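Local coordinates for protein putative sporulation-specific glycosylase YdhD (Bacillus subtilis subsp. subtilis str. 168, PDB 3CZ8) that probably hydrolyses glycosidic bonds in carbohydrate polymers, as a sporulation-specific glycosidase whose family 18 catalytic domain is the part described here, at residues Glu84-Val89 against Ile117-Val122; Thr94-Leu99 against Leu134-Asp139. The protein carries 1 engineered substitution. All blocks are in the same frame, centred on the assembly; numbering follows the deposited sequence.

Contact 1: Glu84-Val89 against Ile117-Val122; sequences EIVHQV and IDFEQV
The D-x-E end of the glycosyl hydrolase family 18 signature, where strand 114-118 runs out into the loop at the mouth of the barrel, meets helix 83-90 through Val86 against Phe119 and Val122. Phe119 is the residue between Asp118 and Glu120, the latter predicted to be the proton donor; its side chain leaves the backbone toward the helix, whereas that of Glu120 leaves away from it. The closest approach is from Val86 CG2 to Phe119 CD2, 3.7 Å, with the methyl lying obliquely to the ring. That branch stands anti to the backbone N of Val86 (chi1 67° for CG1), which lets it reach both partners: the same methyl meets Val122 CG2 at 4.3 Å. The second branch, CG1, lies loosely at 4.4 Å from the Gln121 carbonyl O. Over the centre of one face of the Phe119 ring stands Ile117 CG2, 3.7 Å above the plane, from the strand that leads into the loop. A short, branched valine suits the place because one methyl can touch both Phe119 and Val122, and a broad, flat phenylalanine reaches from the loop to the helix; the side-chain contacts are apolar, and no polar bond joins the segments. Tyr166 OH bonds to the Phe119 carbonyl, and Asn75 of strand 68-77 bonds to that of Glu120 while touching Val86. Helix 93-110 packs alongside, Leu99 resting against Phe119.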
# COMPACT_ATOMS: atom_id res chain seq x y z
N GLU A 84 -26.31 9.95 2.09
CA GLU A 84 -27.70 9.65 2.45
C GLU A 84 -27.85 8.62 3.58
O GLU A 84 -28.71 8.80 4.45
CB GLU A 84 -28.50 9.20 1.22
CG GLU A 84 -28.88 10.33 0.26
CD GLU A 84 -27.80 10.66 -0.76
OE1 GLU A 84 -27.94 11.69 -1.46
OE2 GLU A 84 -26.80 9.90 -0.88
N ILE A 85 -27.04 7.56 3.56
CA ILE A 85 -27.11 6.50 4.58
C ILE A 85 -26.85 7.03 6.00
O ILE A 85 -27.59 6.71 6.93
CB ILE A 85 -26.17 5.30 4.24
CG1 ILE A 85 -26.79 4.45 3.12
CG2 ILE A 85 -25.90 4.43 5.47
CD1 ILE A 85 -26.13 3.10 2.90
N VAL A 86 -25.82 7.88 6.14
CA VAL A 86 -25.51 8.53 7.41
C VAL A 86 -26.61 9.53 7.83
O VAL A 86 -26.92 9.64 9.02
CB VAL A 86 -24.07 9.15 7.43
CG1 VAL A 86 -23.94 10.33 6.47
CG2 VAL A 86 -23.65 9.56 8.84
N HIS A 87 -27.23 10.19 6.85
CA HIS A 87 -28.35 11.12 7.09
C HIS A 87 -29.58 10.41 7.67
O HIS A 87 -30.22 10.92 8.58
CB HIS A 87 -28.72 11.86 5.80
CG HIS A 87 -29.80 12.88 5.97
ND1 HIS A 87 -29.54 14.20 6.27
CD2 HIS A 87 -31.15 12.78 5.86
CE1 HIS A 87 -30.68 14.86 6.35
NE2 HIS A 87 -31.67 14.02 6.10
N GLN A 88 -29.88 9.22 7.14
CA GLN A 88 -31.01 8.42 7.60
C GLN A 88 -30.80 7.90 9.02
O GLN A 88 -31.77 7.71 9.76
CB GLN A 88 -31.25 7.24 6.65
CG GLN A 88 -31.91 7.61 5.32
CD GLN A 88 -32.01 6.43 4.36
OE1 GLN A 88 -30.99 5.88 3.93
NE2 GLN A 88 -33.23 6.05 4.03
N VAL A 89 -29.54 7.68 9.38
CA VAL A 89 -29.17 7.25 10.73
C VAL A 89 -29.27 8.42 11.72
O VAL A 89 -29.90 8.30 12.77
CB VAL A 89 -27.75 6.64 10.75
CG1 VAL A 89 -27.25 6.43 12.17
CG2 VAL A 89 -27.73 5.32 10.00
N ILE A 117 -14.51 6.62 14.30
CA ILE A 117 -15.64 6.97 13.45
C ILE A 117 -15.06 7.66 12.22
O ILE A 117 -14.35 8.66 12.33
CB ILE A 117 -16.67 7.87 14.18
CG1 ILE A 117 -17.38 7.10 15.32
CG2 ILE A 117 -17.69 8.42 13.20
CD1 ILE A 117 -18.24 5.90 14.85
N ASP A 118 -15.32 7.08 11.05
CA ASP A 118 -14.90 7.66 9.79
C ASP A 118 -16.16 7.88 8.95
O ASP A 118 -16.41 7.17 7.98
CB ASP A 118 -13.88 6.75 9.09
CG ASP A 118 -13.36 7.33 7.77
OD1 ASP A 118 -13.39 8.56 7.59
OD2 ASP A 118 -12.91 6.54 6.92
N PHE A 119 -16.96 8.86 9.37
CA PHE A 119 -18.13 9.24 8.60
C PHE A 119 -17.75 10.41 7.72
O PHE A 119 -17.39 11.48 8.21
CB PHE A 119 -19.35 9.59 9.48
CG PHE A 119 -19.94 8.41 10.22
CD1 PHE A 119 -19.54 7.10 9.97
CD2 PHE A 119 -20.94 8.62 11.17
CE1 PHE A 119 -20.09 6.02 10.65
CE2 PHE A 119 -21.52 7.55 11.86
CZ PHE A 119 -21.09 6.25 11.60
N GLU A 120 -17.83 10.20 6.41
CA GLU A 120 -17.51 11.26 5.47
C GLU A 120 -18.75 11.69 4.70
O GLU A 120 -19.74 10.95 4.63
CB GLU A 120 -16.39 10.83 4.53
CG GLU A 120 -15.05 10.73 5.24
CD GLU A 120 -13.93 10.30 4.32
OE1 GLU A 120 -13.92 10.71 3.14
OE2 GLU A 120 -13.06 9.54 4.79
N GLN A 121 -18.67 12.91 4.16
CA GLN A 121 -19.78 13.58 3.48
C GLN A 121 -21.00 13.71 4.40
O GLN A 121 -22.14 13.48 3.98
CB GLN A 121 -20.14 12.91 2.15
CG GLN A 121 -19.02 12.94 1.09
CD GLN A 121 -19.26 11.94 -0.04
OE1 GLN A 121 -20.38 11.82 -0.55
NE2 GLN A 121 -18.21 11.24 -0.44
N VAL A 122 -20.75 14.04 5.67
CA VAL A 122 -21.82 14.34 6.61
C VAL A 122 -22.39 15.69 6.17
O VAL A 122 -21.65 16.67 6.07
CB VAL A 122 -21.32 14.39 8.09
CG1 VAL A 122 -22.35 15.05 9.02
CG2 VAL A 122 -21.00 12.97 8.59

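Contact 2: Thr94-Leu99 against Leu134-Asp139; sequences TARTNL and LRQLRD
The Gln136 amide comes obliquely up to the Arg96 guanidinium near the surface, its NE2 nearest the arginine's aliphatic stem, 4.3 Å from Arg96 CG. At the other end of the amide, Gln136 OE1 faces Thr97, 3.6 Å from its CA and 3.4 Å from its OG1, close but not hydrogen-bonded. The polar link is made by a water, which accepts from Gln136 NE2 at 2.9 Å and donates to Thr97 OG1 at 2.7 Å. The threonine hydroxyl in turn bonds to the Pro93 carbonyl one turn back, which explains why it serves the water as acceptor. Gln136 reaches across because its chain is extended, with CG roughly anti to the backbone N (chi1 -151°). A long amide suits this gap: it reaches across from one helix to the other and offers both a donor and an acceptor beside solvent. Replacing Gln136 with alanine would probably leave the bridging water without its NE2 donor and open a gap beside Thr97 and the Arg96 stem. Helices 93-110 and 127-143 lie side by side on the outside of the barrel. Deeper in, Leu137 touches Val100 and Ile103 of the first helix and Leu148 of strand 147-153, while Leu134 packs on Ile150 and on helix 168-174.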
# COMPACT_ATOMS: atom_id res chain seq x y z
N THR A 94 -34.13 6.12 16.81
CA THR A 94 -34.08 4.67 16.98
C THR A 94 -32.83 4.09 16.30
O THR A 94 -32.16 3.23 16.87
CB THR A 94 -35.35 3.99 16.41
OG1 THR A 94 -36.52 4.71 16.84
CG2 THR A 94 -35.46 2.54 16.88
N ALA A 95 -32.52 4.59 15.10
CA ALA A 95 -31.40 4.08 14.31
C ALA A 95 -30.03 4.43 14.89
O ALA A 95 -29.12 3.60 14.88
CB ALA A 95 -31.49 4.56 12.86
N ARG A 96 -29.89 5.65 15.40
CA ARG A 96 -28.61 6.04 16.00
C ARG A 96 -28.38 5.43 17.38
O ARG A 96 -27.23 5.23 17.78
CB ARG A 96 -28.39 7.57 15.97
CG ARG A 96 -29.35 8.39 16.78
CD ARG A 96 -29.02 9.87 16.66
NE ARG A 96 -29.85 10.67 17.55
CZ ARG A 96 -30.99 11.27 17.20
NH1 ARG A 96 -31.44 11.18 15.96
NH2 ARG A 96 -31.67 11.97 18.09
N THR A 97 -29.46 5.11 18.09
CA THR A 97 -29.41 4.30 19.31
C THR A 97 -29.02 2.87 18.95
O THR A 97 -28.16 2.27 19.61
CB THR A 97 -30.76 4.31 20.07
OG1 THR A 97 -31.03 5.63 20.54
CG2 THR A 97 -30.75 3.37 21.26
N ASN A 98 -29.64 2.33 17.90
CA ASN A 98 -29.30 1.02 17.37
C ASN A 98 -27.83 0.93 16.97
O ASN A 98 -27.16 -0.05 17.29
CB ASN A 98 -30.20 0.66 16.18
CG ASN A 98 -29.88 -0.70 15.58
OD1 ASN A 98 -29.52 -1.64 16.29
ND2 ASN A 98 -30.00 -0.81 14.26
N LEU A 99 -27.33 1.97 16.30
CA LEU A 99 -25.92 2.06 15.90
C LEU A 99 -24.98 2.13 17.11
O LEU A 99 -23.95 1.44 17.13
CB LEU A 99 -25.68 3.22 14.93
CG LEU A 99 -24.26 3.42 14.38
CD1 LEU A 99 -23.72 2.16 13.73
CD2 LEU A 99 -24.20 4.57 13.39
N LEU A 134 -22.34 11.31 18.63
CA LEU A 134 -21.02 11.07 19.17
C LEU A 134 -20.97 11.19 20.70
O LEU A 134 -20.19 10.50 21.35
CB LEU A 134 -19.99 12.00 18.53
CG LEU A 134 -19.67 11.78 17.05
CD1 LEU A 134 -18.90 12.95 16.55
CD2 LEU A 134 -18.92 10.48 16.78
N ARG A 135 -21.81 12.08 21.25
CA ARG A 135 -22.02 12.16 22.69
C ARG A 135 -22.68 10.89 23.23
O ARG A 135 -22.29 10.38 24.28
CB ARG A 135 -22.85 13.40 23.07
CG ARG A 135 -23.31 13.44 24.54
CD ARG A 135 -23.79 14.81 24.99
NE ARG A 135 -22.68 15.64 25.47
CZ ARG A 135 -22.23 16.73 24.85
NH1 ARG A 135 -21.22 17.41 25.37
NH2 ARG A 135 -22.79 17.14 23.71
N GLN A 136 -23.67 10.38 22.50
CA GLN A 136 -24.37 9.17 22.90
C GLN A 136 -23.43 7.97 22.82
O GLN A 136 -23.49 7.06 23.64
CB GLN A 136 -25.62 8.95 22.04
CG GLN A 136 -26.72 8.19 22.77
CD GLN A 136 -27.74 7.54 21.85
OE1 GLN A 136 -28.05 6.36 21.99
NE2 GLN A 136 -28.27 8.30 20.89
N LEU A 137 -22.54 8.01 21.83
CA LEU A 137 -21.51 6.99 21.66
C LEU A 137 -20.40 7.08 22.71
O LEU A 137 -19.96 6.04 23.21
CB LEU A 137 -20.94 7.03 20.24
CG LEU A 137 -19.98 5.91 19.83
CD1 LEU A 137 -20.65 4.53 19.91
CD2 LEU A 137 -19.44 6.17 18.43
N ARG A 138 -19.93 8.27 23.03
CA ARG A 138 -19.03 8.42 24.13
C ARG A 138 -19.53 7.84 25.44
O ARG A 138 -18.83 7.13 26.08
CB ARG A 138 -18.59 9.85 24.27
CG ARG A 138 -18.07 10.21 25.60
CD ARG A 138 -16.69 9.71 25.82
NE ARG A 138 -15.76 10.77 25.58
CZ ARG A 138 -14.75 11.08 26.34
NH1 ARG A 138 -13.97 12.08 26.01
NH2 ARG A 138 -14.50 10.39 27.41
N ASP A 139 -20.76 8.14 25.82
CA ASP A 139 -21.32 7.68 27.06
C ASP A 139 -21.30 6.19 27.15
O ASP A 139 -20.90 5.66 28.15
CB ASP A 139 -22.76 8.15 27.21
CG ASP A 139 -22.86 9.58 27.57
OD1 ASP A 139 -23.96 10.11 27.53
OD2 ASP A 139 -21.86 10.19 27.89
O HOH W 1 -30.99 8.19 19.76

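Contact 1 is buried and contact 2 lies at the surface, their centres about 13 Å apart in the same barrel domain. The chemistry follows the depth: methyl and ring carbons fill the join beside the loop that carries the predicted proton donor, whereas between the outer helices an amide and a hydroxyl share a water. They hold no segment in common, but they touch through packing of successive elements. Leu99 CD2 of helix 93-110 lies 4.0 Å from Phe119 CZ and 3.8 Å from Val89 CG1, and Ile117 CD1 meets Leu137 CD2 at 3.8 Å. Thus Leu99 and Leu137 pack against contact 1, while Thr97, Arg96 and Gln136 approach one another nearer the surface.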